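Local coordinates for argonaute (Methanocaldococcus jannaschii, PDB 5G5S), which uses short single-stranded DNA guides to bind and slice complementary DNA and may serve in defence against invading genetic elements, at residues I368-M382 with W463-T475. Numbering follows the deposited sequence.
Sequences IKDELKAIKDKVNKM and WENWRKDDKGYMT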
ATOM      1  N   ILE A 368      14.277 -23.193  19.167  1.00113.80           N
ATOM      2  CA  ILE A 368      14.297 -22.446  20.434  1.00113.24           C
ATOM      3  C   ILE A 368      13.823 -23.264  21.667  1.00119.29           C
ATOM      4  O   ILE A 368      13.541 -22.682  22.719  1.00117.74           O
ATOM      5  CB  ILE A 368      13.648 -21.032  20.318  1.00111.64           C
ATOM      6  CG1 ILE A 368      12.193 -21.097  19.789  1.00108.05           C
ATOM      7  CG2 ILE A 368      14.525 -20.094  19.474  1.00112.93           C
ATOM      8  CD1 ILE A 368      11.303 -19.935  20.154  1.00108.53           C
ATOM      9  N   LYS A 369      13.802 -24.610  21.541  1.00119.50           N
ATOM     10  CA  LYS A 369      13.366 -25.575  22.562  1.00122.49           C
ATOM     11  C   LYS A 369      14.059 -25.488  23.928  1.00130.65           C
ATOM     12  O   LYS A 369      13.466 -25.915  24.921  1.00132.00           O
ATOM     13  CB  LYS A 369      13.448 -27.014  22.023  1.00128.88           C
ATOM     14  N   ASP A 370      15.305 -24.965  23.984  1.00129.25           N
ATOM     15  CA  ASP A 370      16.090 -24.846  25.228  1.00132.66           C
ATOM     16  C   ASP A 370      15.457 -23.876  26.219  1.00133.27           C
ATOM     17  O   ASP A 370      15.572 -24.074  27.431  1.00135.92           O
ATOM     18  CB  ASP A 370      17.538 -24.395  24.950  1.00137.11           C
ATOM     19  CG  ASP A 370      18.115 -24.831  23.621  1.00148.10           C
ATOM     20  OD1 ASP A 370      17.714 -24.250  22.578  1.00144.04           O
ATOM     21  OD2 ASP A 370      18.998 -25.723  23.620  1.00157.27           O
ATOM     22  N   GLU A 371      14.799 -22.826  25.698  1.00123.81           N
ATOM     23  CA  GLU A 371      14.166 -21.772  26.489  1.00120.48           C
ATOM     24  C   GLU A 371      12.683 -22.030  26.817  1.00120.70           C
ATOM     25  O   GLU A 371      11.960 -21.079  27.124  1.00116.31           O
ATOM     26  CB  GLU A 371      14.373 -20.405  25.811  1.00118.27           C
ATOM     27  CG  GLU A 371      15.819 -19.947  25.778  1.00131.20           C
ATOM     28  CD  GLU A 371      16.113 -18.961  24.668  1.00150.71           C
ATOM     29  OE1 GLU A 371      16.420 -19.412  23.541  1.00148.25           O
ATOM     30  OE2 GLU A 371      16.010 -17.738  24.915  1.00142.34           O
ATOM     31  N   LEU A 372      12.250 -23.317  26.816  1.00119.30           N
ATOM     32  CA  LEU A 372      10.874 -23.740  27.124  1.00118.28           C
ATOM     33  C   LEU A 372      10.336 -23.174  28.451  1.00122.93           C
ATOM     34  O   LEU A 372       9.184 -22.735  28.492  1.00119.42           O
ATOM     35  CB  LEU A 372      10.733 -25.278  27.070  1.00121.99           C
ATOM     36  CG  LEU A 372       9.326 -25.871  27.297  1.00126.42           C
ATOM     37  CD1 LEU A 372       8.331 -25.426  26.213  1.00121.69           C
ATOM     38  CD2 LEU A 372       9.380 -27.377  27.377  1.00133.84           C
ATOM     39  N   LYS A 373      11.180 -23.165  29.511  1.00123.68           N
ATOM     40  CA  LYS A 373      10.863 -22.632  30.843  1.00124.94           C
ATOM     41  C   LYS A 373      10.494 -21.137  30.772  1.00125.92           C
ATOM     42  O   LYS A 373       9.464 -20.738  31.322  1.00124.94           O
ATOM     43  CB  LYS A 373      12.036 -22.893  31.822  1.00132.20           C
ATOM     44  CG  LYS A 373      12.112 -21.980  33.057  1.00144.80           C
ATOM     45  CD  LYS A 373      11.090 -22.321  34.135  1.00156.08           C
ATOM     46  CE  LYS A 373      11.077 -21.280  35.223  1.00167.29           C
ATOM     47  NZ  LYS A 373       9.960 -21.501  36.177  1.00178.37           N
ATOM     48  N   ALA A 374      11.323 -20.326  30.076  1.00120.27           N
ATOM     49  CA  ALA A 374      11.101 -18.890  29.902  1.00116.07           C
ATOM     50  C   ALA A 374       9.919 -18.605  28.966  1.00114.47           C
ATOM     51  O   ALA A 374       9.195 -17.633  29.190  1.00112.07           O
ATOM     52  CB  ALA A 374      12.369 -18.221  29.390  1.00116.95           C
ATOM     53  N   ILE A 375       9.719 -19.460  27.932  1.00108.89           N
ATOM     54  CA  ILE A 375       8.621 -19.367  26.959  1.00104.08           C
ATOM     55  C   ILE A 375       7.281 -19.625  27.662  1.00108.38           C
ATOM     56  O   ILE A 375       6.367 -18.812  27.526  1.00105.56           O
ATOM     57  CB  ILE A 375       8.862 -20.304  25.730  1.00106.67           C
ATOM     58  CG1 ILE A 375       9.966 -19.739  24.811  1.00106.02           C
ATOM     59  CG2 ILE A 375       7.567 -20.571  24.934  1.00104.36           C
ATOM     60  CD1 ILE A 375      10.733 -20.792  23.973  1.00114.73           C
ATOM     61  N   LYS A 376       7.187 -20.738  28.429  1.00108.40           N
ATOM     62  CA  LYS A 376       5.996 -21.148  29.179  1.00109.31           C
ATOM     63  C   LYS A 376       5.555 -20.070  30.166  1.00112.52           C
ATOM     64  O   LYS A 376       4.406 -19.631  30.101  1.00109.57           O
ATOM     65  CB  LYS A 376       6.224 -22.492  29.898  1.00116.43           C
ATOM     66  N   ASP A 377       6.492 -19.602  31.025  1.00111.15           N
ATOM     67  CA  ASP A 377       6.274 -18.560  32.032  1.00111.33           C
ATOM     68  C   ASP A 377       5.858 -17.189  31.450  1.00109.69           C
ATOM     69  O   ASP A 377       5.278 -16.382  32.177  1.00109.29           O
ATOM     70  CB  ASP A 377       7.499 -18.438  32.960  1.00117.51           C
ATOM     71  CG  ASP A 377       7.725 -19.619  33.900  1.00139.57           C
ATOM     72  OD1 ASP A 377       7.422 -20.771  33.501  1.00142.24           O
ATOM     73  OD2 ASP A 377       8.245 -19.398  35.018  1.00150.16           O
ATOM     74  N   LYS A 378       6.123 -16.941  30.147  1.00101.78           N
ATOM     75  CA  LYS A 378       5.759 -15.707  29.444  1.00 97.01           C
ATOM     76  C   LYS A 378       4.341 -15.787  28.859  1.00 97.54           C
ATOM     77  O   LYS A 378       3.587 -14.817  28.955  1.00 96.33           O
ATOM     78  CB  LYS A 378       6.781 -15.378  28.344  1.00 97.39           C
ATOM     79  CG  LYS A 378       7.755 -14.274  28.723  1.00105.79           C
ATOM     80  CD  LYS A 378       7.314 -12.909  28.200  1.00105.01           C
ATOM     81  CE  LYS A 378       8.216 -11.825  28.732  1.00110.08           C
ATOM     82  NZ  LYS A 378       7.696 -10.473  28.417  1.00111.94           N
ATOM     83  N   VAL A 379       3.995 -16.938  28.239  1.00 92.51           N
ATOM     84  CA  VAL A 379       2.683 -17.245  27.647  1.00 90.01           C
ATOM     85  C   VAL A 379       1.630 -17.370  28.786  1.00 97.78           C
ATOM     86  O   VAL A 379       0.511 -16.878  28.637  1.00 96.00           O
ATOM     87  CB  VAL A 379       2.771 -18.532  26.766  1.00 93.36           C
ATOM     88  CG1 VAL A 379       1.399 -19.018  26.305  1.00 92.33           C
ATOM     89  CG2 VAL A 379       3.696 -18.329  25.572  1.00 90.80           C
ATOM     90  N   ASN A 380       2.010 -18.004  29.922  1.00 99.49           N
ATOM     91  CA  ASN A 380       1.139 -18.188  31.089  1.00102.81           C
ATOM     92  C   ASN A 380       0.834 -16.872  31.815  1.00107.88           C
ATOM     93  O   ASN A 380      -0.341 -16.535  31.963  1.00107.63           O
ATOM     94  CB  ASN A 380       1.692 -19.248  32.050  1.00106.08           C
ATOM     95  CG  ASN A 380       1.689 -20.663  31.505  1.00123.10           C
ATOM     96  OD1 ASN A 380       0.905 -21.025  30.619  1.00112.17           O
ATOM     97  ND2 ASN A 380       2.559 -21.507  32.041  1.00116.74           N
ATOM     98  N   LYS A 381       1.881 -16.110  32.222  1.00104.86           N
ATOM     99  CA  LYS A 381       1.743 -14.814  32.905  1.00104.45           C
ATOM    100  C   LYS A 381       0.925 -13.806  32.101  1.00104.45           C
ATOM    101  O   LYS A 381       0.249 -12.973  32.696  1.00105.29           O
ATOM    102  CB  LYS A 381       3.112 -14.221  33.268  1.00107.64           C
ATOM    103  N   MET A 382       0.971 -13.884  30.761  1.00 97.15           N
ATOM    104  CA  MET A 382       0.194 -12.994  29.901  1.00 93.29           C
ATOM    105  C   MET A 382      -1.277 -13.434  29.822  1.00100.05           C
ATOM    106  O   MET A 382      -2.169 -12.607  30.021  1.00100.90           O
ATOM    107  CB  MET A 382       0.812 -12.893  28.498  1.00 91.61           C
ATOM    108  CG  MET A 382      -0.116 -12.221  27.485  1.00 91.30           C
ATOM    109  SD  MET A 382       0.402 -12.308  25.767  1.00 91.39           S
ATOM    110  CE  MET A 382       0.249 -14.037  25.463  1.00 89.40           C
ATOM    111  N   TRP A 463      10.718 -14.635  19.655  1.00 96.50           N
ATOM    112  CA  TRP A 463      11.103 -14.890  21.044  1.00 99.12           C
ATOM    113  C   TRP A 463      12.213 -13.992  21.576  1.00106.99           C
ATOM    114  O   TRP A 463      12.105 -13.517  22.708  1.00107.13           O
ATOM    115  CB  TRP A 463      11.413 -16.373  21.301  1.00100.62           C
ATOM    116  CG  TRP A 463      11.821 -16.657  22.718  1.00104.46           C
ATOM    117  CD1 TRP A 463      13.031 -17.122  23.143  1.00111.36           C
ATOM    118  CD2 TRP A 463      11.069 -16.357  23.902  1.00103.97           C
ATOM    119  NE1 TRP A 463      13.059 -17.183  24.516  1.00112.78           N
ATOM    120  CE2 TRP A 463      11.870 -16.711  25.008  1.00111.58           C
ATOM    121  CE3 TRP A 463       9.781 -15.836  24.136  1.00102.38           C
ATOM    122  CZ2 TRP A 463      11.424 -16.581  26.327  1.00111.89           C
ATOM    123  CZ3 TRP A 463       9.343 -15.699  25.442  1.00104.97           C
ATOM    124  CH2 TRP A 463      10.162 -16.062  26.520  1.00109.45           C
ATOM    125  N   GLU A 464      13.269 -13.755  20.763  1.00106.65           N
ATOM    126  CA  GLU A 464      14.412 -12.904  21.125  1.00109.44           C
ATOM    127  C   GLU A 464      13.947 -11.527  21.609  1.00110.56           C
ATOM    128  O   GLU A 464      14.409 -11.057  22.651  1.00113.12           O
ATOM    129  CB  GLU A 464      15.406 -12.760  19.953  1.00112.67           C
ATOM    130  CG  GLU A 464      16.174 -14.030  19.612  1.00125.94           C
ATOM    131  CD  GLU A 464      15.709 -14.746  18.357  1.00138.48           C
ATOM    132  OE1 GLU A 464      14.486 -14.978  18.215  1.00120.63           O
ATOM    133  OE2 GLU A 464      16.576 -15.097  17.524  1.00128.74           O
ATOM    134  N   ASN A 465      12.992 -10.925  20.888  1.00101.99           N
ATOM    135  CA  ASN A 465      12.418  -9.625  21.223  1.00 99.72           C
ATOM    136  C   ASN A 465      11.495  -9.680  22.452  1.00102.54           C
ATOM    137  O   ASN A 465      11.585  -8.795  23.309  1.00103.42           O
ATOM    138  CB  ASN A 465      11.703  -9.027  20.011  1.00 95.58           C
ATOM    139  CG  ASN A 465      12.617  -8.668  18.861  1.00115.74           C
ATOM    140  OD1 ASN A 465      13.700  -8.081  19.035  1.00107.87           O
ATOM    141  ND2 ASN A 465      12.176  -8.986  17.650  1.00105.22           N
ATOM    142  N   TRP A 466      10.626 -10.716  22.550  1.00 96.57           N
ATOM    143  CA  TRP A 466       9.695 -10.880  23.672  1.00 95.49           C
ATOM    144  C   TRP A 466      10.382 -11.176  25.006  1.00103.28           C
ATOM    145  O   TRP A 466       9.874 -10.752  26.043  1.00103.56           O
ATOM    146  CB  TRP A 466       8.624 -11.939  23.361  1.00 92.29           C
ATOM    147  CG  TRP A 466       7.334 -11.780  24.123  1.00 91.78           C
ATOM    148  CD1 TRP A 466       6.874 -10.652  24.740  1.00 94.03           C
ATOM    149  CD2 TRP A 466       6.319 -12.780  24.307  1.00 91.23           C
ATOM    150  NE1 TRP A 466       5.652 -10.897  25.327  1.00 92.94           N
ATOM    151  CE2 TRP A 466       5.285 -12.192  25.070  1.00 94.20           C
ATOM    152  CE3 TRP A 466       6.194 -14.126  23.924  1.00 93.04           C
ATOM    153  CZ2 TRP A 466       4.143 -12.904  25.457  1.00 93.60           C
ATOM    154  CZ3 TRP A 466       5.059 -14.827  24.303  1.00 94.39           C
ATOM    155  CH2 TRP A 466       4.051 -14.219  25.062  1.00 94.66           C
ATOM    156  N   ARG A 467      11.530 -11.895  24.984  1.00102.76           N
ATOM    157  CA  ARG A 467      12.320 -12.253  26.169  1.00106.50           C
ATOM    158  C   ARG A 467      12.878 -11.001  26.871  1.00112.64           C
ATOM    159  O   ARG A 467      12.899 -10.951  28.101  1.00114.10           O
ATOM    160  CB  ARG A 467      13.451 -13.219  25.775  1.00109.43           C
ATOM    161  CG  ARG A 467      14.197 -13.861  26.953  1.00122.95           C
ATOM    162  CD  ARG A 467      15.337 -14.776  26.522  1.00131.21           C
ATOM    163  NE  ARG A 467      16.409 -14.052  25.832  1.00138.64           N
ATOM    164  CZ  ARG A 467      16.601 -14.064  24.516  1.00153.11           C
ATOM    165  NH1 ARG A 467      15.803 -14.774  23.728  1.00139.05           N
ATOM    166  NH2 ARG A 467      17.591 -13.366  23.978  1.00143.05           N
ATOM    167  N   LYS A 468      13.295  -9.994  26.082  1.00109.52           N
ATOM    168  CA  LYS A 468      13.846  -8.716  26.547  1.00111.62           C
ATOM    169  C   LYS A 468      12.771  -7.687  26.957  1.00115.66           C
ATOM    170  O   LYS A 468      13.122  -6.634  27.490  1.00118.00           O
ATOM    171  CB  LYS A 468      14.775  -8.117  25.474  1.00114.52           C
ATOM    172  N   ASP A 469      11.477  -7.983  26.704  1.00109.47           N
ATOM    173  CA  ASP A 469      10.347  -7.102  27.023  1.00107.39           C
ATOM    174  C   ASP A 469      10.040  -7.088  28.534  1.00114.63           C
ATOM    175  O   ASP A 469       9.142  -7.795  29.005  1.00113.89           O
ATOM    176  CB  ASP A 469       9.115  -7.485  26.175  1.00105.20           C
ATOM    177  CG  ASP A 469       7.875  -6.645  26.409  1.00110.62           C
ATOM    178  OD1 ASP A 469       7.961  -5.405  26.258  1.00111.28           O
ATOM    179  OD2 ASP A 469       6.808  -7.232  26.701  1.00111.92           O
ATOM    180  N   ASP A 470      10.808  -6.277  29.287  1.00114.43           N
ATOM    181  CA  ASP A 470      10.671  -6.122  30.742  1.00117.18           C
ATOM    182  C   ASP A 470       9.612  -5.066  31.120  1.00118.31           C
ATOM    183  O   ASP A 470       9.191  -5.018  32.281  1.00120.07           O
ATOM    184  CB  ASP A 470      12.024  -5.748  31.379  1.00123.90           C
ATOM    185  CG  ASP A 470      13.148  -6.732  31.124  1.00140.72           C
ATOM    186  OD1 ASP A 470      13.171  -7.795  31.790  1.00143.82           O
ATOM    187  OD2 ASP A 470      14.040  -6.413  30.307  1.00147.88           O
ATOM    188  N   LYS A 471       9.194  -4.223  30.146  1.00110.00           N
ATOM    189  CA  LYS A 471       8.226  -3.140  30.348  1.00108.02           C
ATOM    190  C   LYS A 471       6.778  -3.486  29.962  1.00105.72           C
ATOM    191  O   LYS A 471       5.866  -2.704  30.242  1.00104.68           O
ATOM    192  CB  LYS A 471       8.701  -1.874  29.624  1.00110.86           C
ATOM    193  N   GLY A 472       6.582  -4.648  29.340  1.00 98.84           N
ATOM    194  CA  GLY A 472       5.272  -5.121  28.899  1.00 95.52           C
ATOM    195  C   GLY A 472       4.777  -4.527  27.590  1.00 94.41           C
ATOM    196  O   GLY A 472       3.619  -4.729  27.220  1.00 90.95           O
ATOM    197  N   TYR A 473       5.671  -3.796  26.883  1.00 90.87           N
ATOM    198  CA  TYR A 473       5.465  -3.094  25.611  1.00 88.46           C
ATOM    199  C   TYR A 473       5.026  -4.036  24.479  1.00 86.88           C
ATOM    200  O   TYR A 473       4.010  -3.772  23.835  1.00 83.77           O
ATOM    201  CB  TYR A 473       6.747  -2.311  25.237  1.00 92.62           C
ATOM    202  CG  TYR A 473       6.647  -1.471  23.980  1.00 95.68           C
ATOM    203  CD1 TYR A 473       6.234  -0.142  24.036  1.00 97.44           C
ATOM    204  CD2 TYR A 473       7.020  -1.988  22.741  1.00 96.95           C
ATOM    205  CE1 TYR A 473       6.151   0.640  22.884  1.00 97.49           C
ATOM    206  CE2 TYR A 473       6.945  -1.214  21.582  1.00 98.14           C
ATOM    207  CZ  TYR A 473       6.499   0.097  21.657  1.00106.68           C
ATOM    208  OH  TYR A 473       6.410   0.856  20.516  1.00111.98           O
ATOM    209  N   MET A 474       5.793  -5.113  24.236  1.00 83.30           N
ATOM    210  CA  MET A 474       5.502  -6.108  23.207  1.00 82.06           C
ATOM    211  C   MET A 474       4.259  -6.921  23.534  1.00 82.95           C
ATOM    212  O   MET A 474       3.528  -7.291  22.614  1.00 80.92           O
ATOM    213  CB  MET A 474       6.692  -7.035  23.005  1.00 87.28           C
ATOM    214  CG  MET A 474       6.670  -7.760  21.683  1.00 91.55           C
ATOM    215  SD  MET A 474       8.313  -8.326  21.216  1.00100.79           S
ATOM    216  CE  MET A 474       9.195  -6.710  21.115  1.00 99.02           C
ATOM    217  N   THR A 475       4.021  -7.208  24.834  1.00 79.46           N
ATOM    218  CA  THR A 475       2.844  -7.946  25.292  1.00 77.87           C
ATOM    219  C   THR A 475       1.583  -7.154  24.939  1.00 76.99           C
ATOM    220  O   THR A 475       0.637  -7.726  24.393  1.00 75.65           O
ATOM    221  CB  THR A 475       2.963  -8.287  26.777  1.00 82.71           C
ATOM    222  OG1 THR A 475       4.138  -9.072  26.971  1.00 83.31           O
ATOM    223  CG2 THR A 475       1.759  -9.053  27.293  1.00 79.34           C
TER
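Lys378 runs past the indole of Trp466 and joins helix 372-390 to segment 463-475. Its CD lies over one face of the five-membered ring, 3.8 Å from the centroid. The chain bends at chi2 (-96°), which lays it along the indole face. NZ ends near the ring, where it meets the backbone carbonyls. It donates to Asp469 O at 3.1 Å and more weakly to Trp466 O. It also makes an off-centre cation-pi contact with the same ring and a long salt bridge to Asp469 OD2. The ammonium thus has two carbonyls, a more distant carboxylate and, weakly, Tyr337 OH as partners.

The second indole, Trp463, reaches from its helix onto helix 372-390. Ile375 CG1 sits over the centre of the six-membered ring, 3.6 Å from its centroid. Arg467 CB covers the opposite face nearer the rim. Ala374 CB packs against Trp463 CZ2, and Lys378 CG comes to the ring edge. Trp463 NE1 gives a weak, bent hydrogen bond (139°) to Glu371 OE2. The same oxygen forms a salt bridge with Arg467 NH1 at 3.2 Å, so one carboxylate oxygen serves both residues.

Farther along, Met382 SD approaches the Trp466 ring obliquely, 3.8 Å from CZ2, as a Met-aromatic contact. Met382 CG packs on Thr475 CG2. Trp466 is fixed in rotation by a nearly straight bond from NE1 to Thr475 OG1 (2.9 Å, 175°), in the ring plane. Thr475 OG1 is also hydrogen-bonded to Tyr337 OH. Asp469 OD1 accepts from Met474 N, which ties the turn to the start of the helix following Gly472.

Helix 372-390 follows strand 357-365, and helix 463-467 follows strand 456-462, both of the four-stranded parallel sheet. The two helices pack on each other above Ile433 of strand 428-434, which touches Ile368, Trp463 and Trp466, in the alpha/beta Mid domain that binds the phosphorylated 5'-end of the guide.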